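Local coordinates for protein methanogen homoaconitase large subunit (Methanocaldococcus jannaschii, PDB 4KP2) that forms, with its small subunit, an iron-sulfur hydro-lyase that interconverts homocitrate, cis-homoaconitate and homoisocitrate in 2-oxosuberate biosynthesis, at residues 173-183 with 208-219; 186-195 with 286-294. One frame throughout, in Å; residues are numbered along the deposited sequence.

How the contacts relate
The three elements of one beta-alpha-beta unit take part in the two contacts. Strand 167-180 pairs with strand 208-213 in contact 1, and helix 189-200, which connects these strands, meets an outside partner, the loop 286-294, in contact 2; along the chain the segments of the two contacts alternate. Their centres lie about 14 Å apart. The seam is strand 282-286, which borders strand 167-180 on its other edge: Asp179 O and Ile286 N, 3.1 Å apart, probably share a hydrogen bond, and CG2 of Ile288 packs 3.2 Å from Val181 O. Ile192 of the helix also touches Ile180 and Val216. Both contacts lie away from the cysteines predicted to bind the [4Fe-4S] cluster.

Contact 1: residues 173-183 with 208-219; sequences PKTIRVDIVGK and MAIEYGGEVVKN
Arg177 of strand 174-180 reaches across to Glu211 of the neighbouring parallel strand 208-213 and shows how a charged network can ride on a regular backbone ladder. Its CB starts on the face that also carries Thr175, Ala209 and Glu211. CG is anti to the backbone N (chi1 167°), and a bend at chi2 turns the chain toward its neighbour. CD passes 3.6 Å from Glu211 O, and CZ lies 3.8 Å from Gly213 CA, an alpha carbon set over one face of the guanidinium. At the tip Arg177 NH1 makes a salt bridge to Glu211 OE2 at 2.8 Å; the hydrogen bond in it is weak and bent (128°), and the guanidinium and carboxylate planes stand 78° apart. NE and NH2 grip Asp179 side-on, one oxygen each, meeting both from above the carboxylate plane. The guanidinium is thus held in its own plane from two sides, by Asp179 at the NE/NH2 edge and by Glu211 at NH1. Glu211 OE2 is also bonded to Tyr280.

On the other face Ile176, Val178, Ile210 and Tyr212 form an apolar layer: Ile176 CG2 meets Ile210 CD1 at 3.6 Å, the two chains running side by side, and helix 189-200 covers Val178. Beyond the strands, Gly214 occupies the N-cap position of helix 215-219. The first turn of this helix receives Ile180, whose CG2 touches Val216 CB at 3.7 Å, while Val216 N bonds to Ile180 O. Glu215 OE1 takes the N-H of Gly182 on its anti lone pair. Parallel neighbours joined through helix 189-200 make this the strand pair of a beta-alpha-beta crossover, part of a mixed sheet in the aconitase-family fold.

Contact 2: residues 186-195 with 286-294; sequences NVSAKDIVLR and IDITDMEEQ
Met291 slides along Arg195 in the opposite direction, its SD lying 3.6 Å from Arg195 CG and near the plane of the guanidinium, at the edge. Arg195 lies on the connecting helix of a beta-alpha-beta crossover, and Met291 in the loop between strands 282-286 and 294-296 that runs along the first turns of that helix. Arg195 also lays CG against Ile286 CG2 at 3.8 Å, while its NH1 forms a salt bridge with Glu199. Farther back, CE of Met291 packs at 3.9 Å on Val187 CG1, and CD1 of Ile288 meets Ile192 CD1 at 3.6 Å.

Asp191 ties the loop's far end to the helix start. Its OD2 accepts the backbone N-H of Ser188, the N-cap residue, with Ser188 N 2.8 Å from Asp191 OD2, as in the N3 side-chain half of a capping box; OD1 serves the loop. Replacing it by an alanine would probably leave the backbone N-H groups of Ser188 and Gln294 without this acceptor and remove the polar tie between helix start and loop. CG of Gln294 sits 3.2 Å from Asp191 O, and the amide N-H of Gln294 points almost straight (173°) at the anti lone pair of Asp191 OD1, 2.8 Å from Gln294 N.

Contact 1: residues 173-183 with 208-219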
loop_
_atom_site.group_PDB
_atom_site.type_symbol
_atom_site.label_atom_id
_atom_site.label_comp_id
_atom_site.label_asym_id
_atom_site.label_seq_id
_atom_site.Cartn_x
_atom_site.Cartn_y
_atom_site.Cartn_z
ATOM N N PRO A 173 30.387 24.707 -8.116
ATOM C CA PRO A 173 30.874 23.530 -8.840
ATOM C C PRO A 173 31.216 23.826 -10.292
ATOM O O PRO A 173 30.752 24.818 -10.855
ATOM C CB PRO A 173 29.679 22.579 -8.778
ATOM C CG PRO A 173 28.500 23.490 -8.770
ATOM C CD PRO A 173 28.920 24.695 -7.968
ATOM N N LYS A 174 32.034 22.963 -10.885
ATOM C CA LYS A 174 32.296 23.018 -12.313
ATOM C C LYS A 174 31.097 22.419 -13.034
ATOM O O LYS A 174 30.288 21.718 -12.424
ATOM C CB LYS A 174 33.572 22.247 -12.655
ATOM C CG LYS A 174 34.823 22.802 -11.988
ATOM C CD LYS A 174 36.041 21.939 -12.281
ATOM C CE LYS A 174 37.288 22.490 -11.606
ATOM N NZ LYS A 174 38.473 21.620 -11.845
ATOM N N THR A 175 30.978 22.694 -14.327
ATOM C CA THR A 175 29.804 22.259 -15.073
ATOM C C THR A 175 30.136 21.403 -16.290
ATOM O O THR A 175 30.766 21.867 -17.239
ATOM C CB THR A 175 28.956 23.458 -15.529
ATOM O OG1 THR A 175 28.437 24.144 -14.383
ATOM C CG2 THR A 175 27.801 22.991 -16.397
ATOM N N ILE A 176 29.702 20.148 -16.253
ATOM C CA ILE A 176 29.773 19.286 -17.423
ATOM C C ILE A 176 28.508 19.481 -18.259
ATOM O O ILE A 176 27.416 19.053 -17.877
ATOM C CB ILE A 176 29.973 17.803 -17.029
ATOM C CG1 ILE A 176 29.591 16.868 -18.181
ATOM C CG2 ILE A 176 29.181 17.470 -15.779
ATOM C CD1 ILE A 176 30.546 16.904 -19.349
ATOM N N ARG A 177 28.666 20.161 -19.389
ATOM C CA ARG A 177 27.547 20.461 -20.270
ATOM C C ARG A 177 27.134 19.226 -21.060
ATOM O O ARG A 177 27.969 18.567 -21.677
ATOM C CB ARG A 177 27.922 21.591 -21.226
ATOM C CG ARG A 177 26.957 21.779 -22.381
ATOM C CD ARG A 177 25.690 22.492 -21.955
ATOM N NE ARG A 177 24.800 22.704 -23.092
ATOM C CZ ARG A 177 23.746 23.512 -23.082
ATOM N NH1 ARG A 177 23.444 24.199 -21.989
ATOM N NH2 ARG A 177 22.996 23.640 -24.168
ATOM N N VAL A 178 25.843 18.919 -21.034
ATOM C CA VAL A 178 25.317 17.773 -21.766
ATOM C C VAL A 178 24.267 18.211 -22.781
ATOM O O VAL A 178 23.105 18.429 -22.434
ATOM C CB VAL A 178 24.709 16.724 -20.816
ATOM C CG1 VAL A 178 24.207 15.523 -21.602
ATOM C CG2 VAL A 178 25.734 16.291 -19.781
ATOM N N ASP A 179 24.687 18.349 -24.034
ATOM C CA ASP A 179 23.768 18.687 -25.114
ATOM C C ASP A 179 23.133 17.428 -25.686
ATOM O O ASP A 179 23.830 16.498 -26.090
ATOM C CB ASP A 179 24.489 19.458 -26.224
ATOM C CG ASP A 179 24.772 20.898 -25.846
ATOM O OD1 ASP A 179 25.871 21.171 -25.320
ATOM O OD2 ASP A 179 23.896 21.758 -26.081
ATOM N N ILE A 180 21.807 17.401 -25.715
ATOM C CA ILE A 180 21.081 16.265 -26.263
ATOM C C ILE A 180 20.331 16.672 -27.525
ATOM O O ILE A 180 19.357 17.422 -27.467
ATOM C CB ILE A 180 20.093 15.684 -25.240
ATOM C CG1 ILE A 180 20.803 15.409 -23.914
ATOM C CG2 ILE A 180 19.456 14.415 -25.778
ATOM C CD1 ILE A 180 19.902 14.839 -22.847
ATOM N N VAL A 181 20.795 16.178 -28.668
ATOM C CA VAL A 181 20.202 16.536 -29.951
ATOM C C VAL A 181 19.771 15.301 -30.734
ATOM O O VAL A 181 20.187 14.185 -30.426
ATOM C CB VAL A 181 21.177 17.357 -30.813
ATOM C CG1 VAL A 181 21.482 18.692 -30.145
ATOM C CG2 VAL A 181 22.453 16.571 -31.060
ATOM N N GLY A 182 18.939 15.511 -31.749
ATOM C CA GLY A 182 18.428 14.422 -32.560
ATOM C C GLY A 182 16.942 14.214 -32.340
ATOM O O GLY A 182 16.301 14.988 -31.628
ATOM N N LYS A 183 16.390 13.169 -32.948
ATOM C CA LYS A 183 14.966 12.874 -32.805
ATOM C C LYS A 183 14.655 11.382 -32.734
ATOM O O LYS A 183 15.145 10.590 -33.541
ATOM C CB LYS A 183 14.157 13.532 -33.928
ATOM C CG LYS A 183 13.848 14.998 -33.681
ATOM C CD LYS A 183 12.998 15.171 -32.431
ATOM C CE LYS A 183 13.093 16.587 -31.889
ATOM N NZ LYS A 183 14.476 16.903 -31.432
ATOM N N MET A 208 30.758 18.048 -9.436
ATOM C CA MET A 208 30.400 18.862 -10.593
ATOM C C MET A 208 28.892 18.918 -10.810
ATOM O O MET A 208 28.147 18.098 -10.274
ATOM C CB MET A 208 31.088 18.332 -11.852
ATOM C CG MET A 208 32.606 18.387 -11.805
ATOM S SD MET A 208 33.363 17.666 -13.270
ATOM C CE MET A 208 32.602 18.652 -14.556
ATOM N N ALA A 209 28.455 19.891 -11.603
ATOM C CA ALA A 209 27.040 20.070 -11.895
ATOM C C ALA A 209 26.717 19.653 -13.325
ATOM O O ALA A 209 27.540 19.809 -14.227
ATOM C CB ALA A 209 26.629 21.514 -11.659
ATOM N N ILE A 210 25.512 19.130 -13.527
ATOM C CA ILE A 210 25.081 18.691 -14.848
ATOM C C ILE A 210 24.182 19.735 -15.498
ATOM O O ILE A 210 23.190 20.165 -14.910
ATOM C CB ILE A 210 24.306 17.364 -14.777
ATOM C CG1 ILE A 210 25.021 16.365 -13.864
ATOM C CG2 ILE A 210 24.121 16.786 -16.171
ATOM C CD1 ILE A 210 26.281 15.790 -14.458
ATOM N N GLU A 211 24.530 20.140 -16.714
ATOM C CA GLU A 211 23.725 21.108 -17.448
ATOM C C GLU A 211 23.193 20.509 -18.743
ATOM O O GLU A 211 23.931 20.354 -19.717
ATOM C CB GLU A 211 24.535 22.370 -17.746
ATOM C CG GLU A 211 23.773 23.428 -18.525
ATOM C CD GLU A 211 24.552 24.720 -18.676
ATOM O OE1 GLU A 211 25.478 24.952 -17.870
ATOM O OE2 GLU A 211 24.241 25.499 -19.601
ATOM N N TYR A 212 21.908 20.169 -18.748
ATOM C CA TYR A 212 21.280 19.592 -19.929
ATOM C C TYR A 212 20.825 20.674 -20.900
ATOM O O TYR A 212 20.257 21.690 -20.495
ATOM C CB TYR A 212 20.089 18.716 -19.538
ATOM C CG TYR A 212 20.441 17.539 -18.659
ATOM C CD1 TYR A 212 20.958 16.370 -19.204
ATOM C CD2 TYR A 212 20.245 17.592 -17.286
ATOM C CE1 TYR A 212 21.278 15.289 -18.404
ATOM C CE2 TYR A 212 20.561 16.518 -16.478
ATOM C CZ TYR A 212 21.075 15.369 -17.041
ATOM O OH TYR A 212 21.389 14.300 -16.233
ATOM N N GLY A 213 21.075 20.446 -22.183
ATOM C CA GLY A 213 20.659 21.369 -23.221
ATOM C C GLY A 213 20.435 20.648 -24.534
ATOM O O GLY A 213 20.555 19.426 -24.607
ATOM N N GLY A 214 20.109 21.404 -25.575
ATOM C CA GLY A 214 19.890 20.826 -26.885
ATOM C C GLY A 214 18.429 20.825 -27.286
ATOM O O GLY A 214 17.554 21.150 -26.484
ATOM N N GLU A 215 18.173 20.447 -28.533
ATOM C CA GLU A 215 16.825 20.464 -29.090
ATOM C C GLU A 215 15.887 19.480 -28.393
ATOM O O GLU A 215 14.685 19.725 -28.292
ATOM C CB GLU A 215 16.873 20.180 -30.594
ATOM C CG GLU A 215 17.581 18.885 -30.959
ATOM C CD GLU A 215 17.858 18.773 -32.446
ATOM O OE1 GLU A 215 18.289 17.689 -32.893
ATOM O OE2 GLU A 215 17.650 19.771 -33.167
ATOM N N VAL A 216 16.441 18.371 -27.913
ATOM C CA VAL A 216 15.645 17.355 -27.233
ATOM C C VAL A 216 15.173 17.848 -25.869
ATOM O O VAL A 216 13.992 17.748 -25.536
ATOM C CB VAL A 216 16.429 16.042 -27.060
ATOM C CG1 VAL A 216 15.594 15.019 -26.308
ATOM C CG2 VAL A 216 16.853 15.498 -28.414
ATOM N N VAL A 217 16.106 18.383 -25.087
ATOM C CA VAL A 217 15.788 18.918 -23.768
ATOM C C VAL A 217 14.854 20.119 -23.892
ATOM O O VAL A 217 13.947 20.304 -23.078
ATOM C CB VAL A 217 17.066 19.331 -23.007
ATOM C CG1 VAL A 217 16.718 19.885 -21.634
ATOM C CG2 VAL A 217 18.008 18.146 -22.879
ATOM N N LYS A 218 15.077 20.925 -24.925
ATOM C CA LYS A 218 14.259 22.105 -25.177
ATOM C C LYS A 218 12.823 21.720 -25.526
ATOM O O LYS A 218 11.884 22.460 -25.235
ATOM C CB LYS A 218 14.869 22.935 -26.310
ATOM C CG LYS A 218 14.182 24.268 -26.560
ATOM C CD LYS A 218 14.399 25.231 -25.404
ATOM C CE LYS A 218 13.796 26.592 -25.707
ATOM N NZ LYS A 218 14.072 27.581 -24.631
ATOM N N ASN A 219 12.660 20.558 -26.150
ATOM C CA ASN A 219 11.340 20.082 -26.551
ATOM C C ASN A 219 10.679 19.202 -25.495
ATOM O O ASN A 219 9.500 18.866 -25.605
ATOM C CB ASN A 219 11.418 19.338 -27.884
ATOM C CG ASN A 219 11.729 20.259 -29.046
ATOM O OD1 ASN A 219 11.268 21.401 -29.090
ATOM N ND2 ASN A 219 12.520 19.768 -29.993
#

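Contact 2: residues 186-195 with 286-294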
loop_
_atom_site.group_PDB
_atom_site.type_symbol
_atom_site.label_atom_id
_atom_site.label_comp_id
_atom_site.label_asym_id
_atom_site.label_seq_id
_atom_site.Cartn_x
_atom_site.Cartn_y
_atom_site.Cartn_z
ATOM N N ASN A 186 10.454 6.674 -30.033
ATOM C CA ASN A 186 10.258 5.339 -29.482
ATOM C C ASN A 186 10.908 5.188 -28.113
ATOM O O ASN A 186 10.624 4.240 -27.381
ATOM C CB ASN A 186 10.786 4.272 -30.440
ATOM C CG ASN A 186 9.937 4.140 -31.688
ATOM O OD1 ASN A 186 9.257 5.082 -32.096
ATOM N ND2 ASN A 186 9.967 2.962 -32.302
ATOM N N VAL A 187 11.781 6.129 -27.773
ATOM C CA VAL A 187 12.445 6.119 -26.477
ATOM C C VAL A 187 11.862 7.188 -25.561
ATOM O O VAL A 187 11.173 8.101 -26.015
ATOM C CB VAL A 187 13.959 6.341 -26.618
ATOM C CG1 VAL A 187 14.585 5.208 -27.413
ATOM C CG2 VAL A 187 14.237 7.682 -27.278
ATOM N N SER A 188 12.141 7.067 -24.268
ATOM C CA SER A 188 11.631 8.017 -23.288
ATOM C C SER A 188 12.764 8.775 -22.611
ATOM O O SER A 188 13.939 8.520 -22.871
ATOM C CB SER A 188 10.783 7.302 -22.235
ATOM O OG SER A 188 11.568 6.383 -21.494
ATOM N N ALA A 189 12.397 9.705 -21.737
ATOM C CA ALA A 189 13.371 10.508 -21.006
ATOM C C ALA A 189 14.239 9.634 -20.107
ATOM O O ALA A 189 15.408 9.943 -19.869
ATOM C CB ALA A 189 12.667 11.575 -20.189
ATOM N N LYS A 190 13.660 8.547 -19.606
ATOM C CA LYS A 190 14.409 7.584 -18.808
ATOM C C LYS A 190 15.437 6.877 -19.683
ATOM O O LYS A 190 16.572 6.655 -19.261
ATOM C CB LYS A 190 13.468 6.568 -18.156
ATOM C CG LYS A 190 14.173 5.385 -17.508
ATOM C CD LYS A 190 15.184 5.830 -16.458
ATOM C CE LYS A 190 14.503 6.383 -15.218
ATOM N NZ LYS A 190 13.709 5.337 -14.512
ATOM N N ASP A 191 15.038 6.535 -20.904
ATOM C CA ASP A 191 15.952 5.921 -21.859
ATOM C C ASP A 191 17.073 6.892 -22.211
ATOM O O ASP A 191 18.208 6.486 -22.458
ATOM C CB ASP A 191 15.210 5.504 -23.130
ATOM C CG ASP A 191 14.143 4.460 -22.869
ATOM O OD1 ASP A 191 14.497 3.268 -22.739
ATOM O OD2 ASP A 191 12.952 4.830 -22.801
ATOM N N ILE A 192 16.743 8.178 -22.230
ATOM C CA ILE A 192 17.711 9.215 -22.561
ATOM C C ILE A 192 18.708 9.435 -21.429
ATOM O O ILE A 192 19.918 9.451 -21.654
ATOM C CB ILE A 192 17.008 10.542 -22.891
ATOM C CG1 ILE A 192 16.142 10.379 -24.140
ATOM C CG2 ILE A 192 18.026 11.649 -23.098
ATOM C CD1 ILE A 192 15.236 11.554 -24.413
ATOM N N VAL A 193 18.199 9.595 -20.211
ATOM C CA VAL A 193 19.056 9.855 -19.058
ATOM C C VAL A 193 19.925 8.641 -18.723
ATOM O O VAL A 193 21.020 8.784 -18.180
ATOM C CB VAL A 193 18.244 10.309 -17.821
ATOM C CG1 VAL A 193 17.438 9.155 -17.245
ATOM C CG2 VAL A 193 19.167 10.903 -16.769
ATOM N N LEU A 194 19.440 7.450 -19.062
ATOM C CA LEU A 194 20.227 6.237 -18.884
ATOM C C LEU A 194 21.380 6.206 -19.878
ATOM O O LEU A 194 22.437 5.647 -19.597
ATOM C CB LEU A 194 19.358 4.989 -19.043
ATOM C CG LEU A 194 18.538 4.557 -17.828
ATOM C CD1 LEU A 194 17.702 3.333 -18.159
ATOM C CD2 LEU A 194 19.450 4.280 -16.644
ATOM N N ARG A 195 21.172 6.809 -21.043
ATOM C CA ARG A 195 22.219 6.882 -22.054
ATOM C C ARG A 195 23.291 7.872 -21.617
ATOM O O ARG A 195 24.468 7.722 -21.947
ATOM C CB ARG A 195 21.636 7.304 -23.402
ATOM C CG ARG A 195 22.617 7.202 -24.555
ATOM C CD ARG A 195 23.014 5.756 -24.799
ATOM N NE ARG A 195 23.999 5.630 -25.869
ATOM C CZ ARG A 195 25.313 5.677 -25.679
ATOM N NH1 ARG A 195 25.802 5.848 -24.458
ATOM N NH2 ARG A 195 26.137 5.552 -26.710
ATOM N N ILE A 286 25.027 13.773 -27.080
ATOM C CA ILE A 286 24.476 12.427 -27.148
ATOM C C ILE A 286 23.584 12.225 -28.368
ATOM O O ILE A 286 22.622 12.961 -28.574
ATOM C CB ILE A 286 23.667 12.088 -25.882
ATOM C CG1 ILE A 286 24.565 12.144 -24.645
ATOM C CG2 ILE A 286 23.026 10.718 -26.012
ATOM C CD1 ILE A 286 25.718 11.167 -24.682
ATOM N N ASP A 287 23.916 11.220 -29.174
ATOM C CA ASP A 287 23.080 10.834 -30.302
ATOM C C ASP A 287 21.851 10.093 -29.788
ATOM O O ASP A 287 21.936 9.326 -28.829
ATOM C CB ASP A 287 23.863 9.949 -31.273
ATOM C CG ASP A 287 24.488 8.746 -30.590
ATOM O OD1 ASP A 287 24.774 8.832 -29.376
ATOM O OD2 ASP A 287 24.695 7.717 -31.267
ATOM N N ILE A 288 20.710 10.323 -30.427
ATOM C CA ILE A 288 19.455 9.744 -29.964
ATOM C C ILE A 288 18.608 9.230 -31.128
ATOM O O ILE A 288 17.659 8.473 -30.928
ATOM C CB ILE A 288 18.641 10.777 -29.153
ATOM C CG1 ILE A 288 17.569 10.090 -28.305
ATOM C CG2 ILE A 288 18.022 11.817 -30.071
ATOM C CD1 ILE A 288 16.588 11.051 -27.683
ATOM N N THR A 289 18.967 9.639 -32.342
ATOM C CA THR A 289 18.183 9.319 -33.533
ATOM C C THR A 289 17.985 7.819 -33.733
ATOM O O THR A 289 16.853 7.335 -33.769
ATOM C CB THR A 289 18.822 9.914 -34.801
ATOM O OG1 THR A 289 18.943 11.334 -34.656
ATOM C CG2 THR A 289 17.968 9.603 -36.021
ATOM N N ASP A 290 19.088 7.088 -33.860
ATOM C CA ASP A 290 19.023 5.646 -34.066
ATOM C C ASP A 290 19.448 4.888 -32.811
ATOM O O ASP A 290 20.265 3.969 -32.876
ATOM C CB ASP A 290 19.898 5.235 -35.251
ATOM C CG ASP A 290 19.504 5.937 -36.536
ATOM O OD1 ASP A 290 18.315 6.289 -36.686
ATOM O OD2 ASP A 290 20.386 6.138 -37.397
ATOM N N MET A 291 18.885 5.278 -31.673
ATOM C CA MET A 291 19.224 4.663 -30.397
ATOM C C MET A 291 18.126 3.713 -29.937
ATOM O O MET A 291 16.940 4.024 -30.040
ATOM C CB MET A 291 19.454 5.740 -29.337
ATOM C CG MET A 291 19.855 5.198 -27.975
ATOM S SD MET A 291 19.814 6.459 -26.689
ATOM C CE MET A 291 18.067 6.852 -26.657
ATOM N N GLU A 292 18.527 2.552 -29.428
ATOM C CA GLU A 292 17.579 1.594 -28.874
ATOM C C GLU A 292 17.142 2.034 -27.484
ATOM O O GLU A 292 17.705 2.967 -26.913
ATOM C CB GLU A 292 18.201 0.199 -28.796
ATOM C CG GLU A 292 18.621 -0.383 -30.135
ATOM C CD GLU A 292 19.067 -1.830 -30.022
ATOM O OE1 GLU A 292 20.280 -2.094 -30.166
ATOM O OE2 GLU A 292 18.205 -2.702 -29.789
ATOM N N GLU A 293 16.135 1.356 -26.943
ATOM C CA GLU A 293 15.685 1.621 -25.583
ATOM C C GLU A 293 16.696 1.086 -24.573
ATOM O O GLU A 293 17.450 0.160 -24.870
ATOM C CB GLU A 293 14.296 1.027 -25.350
ATOM C CG GLU A 293 13.169 1.886 -25.904
ATOM C CD GLU A 293 11.996 1.067 -26.393
ATOM O OE1 GLU A 293 12.137 0.399 -27.438
ATOM O OE2 GLU A 293 10.934 1.089 -25.735
ATOM N N GLN A 294 16.709 1.670 -23.380
ATOM C CA GLN A 294 17.779 1.412 -22.423
ATOM C C GLN A 294 17.315 0.721 -21.139
ATOM O O GLN A 294 16.363 1.160 -20.492
ATOM C CB GLN A 294 18.497 2.720 -22.084
ATOM C CG GLN A 294 18.971 3.504 -23.301
ATOM C CD GLN A 294 20.023 2.767 -24.107
ATOM O OE1 GLN A 294 21.179 2.659 -23.694
ATOM N NE2 GLN A 294 19.628 2.256 -25.267
#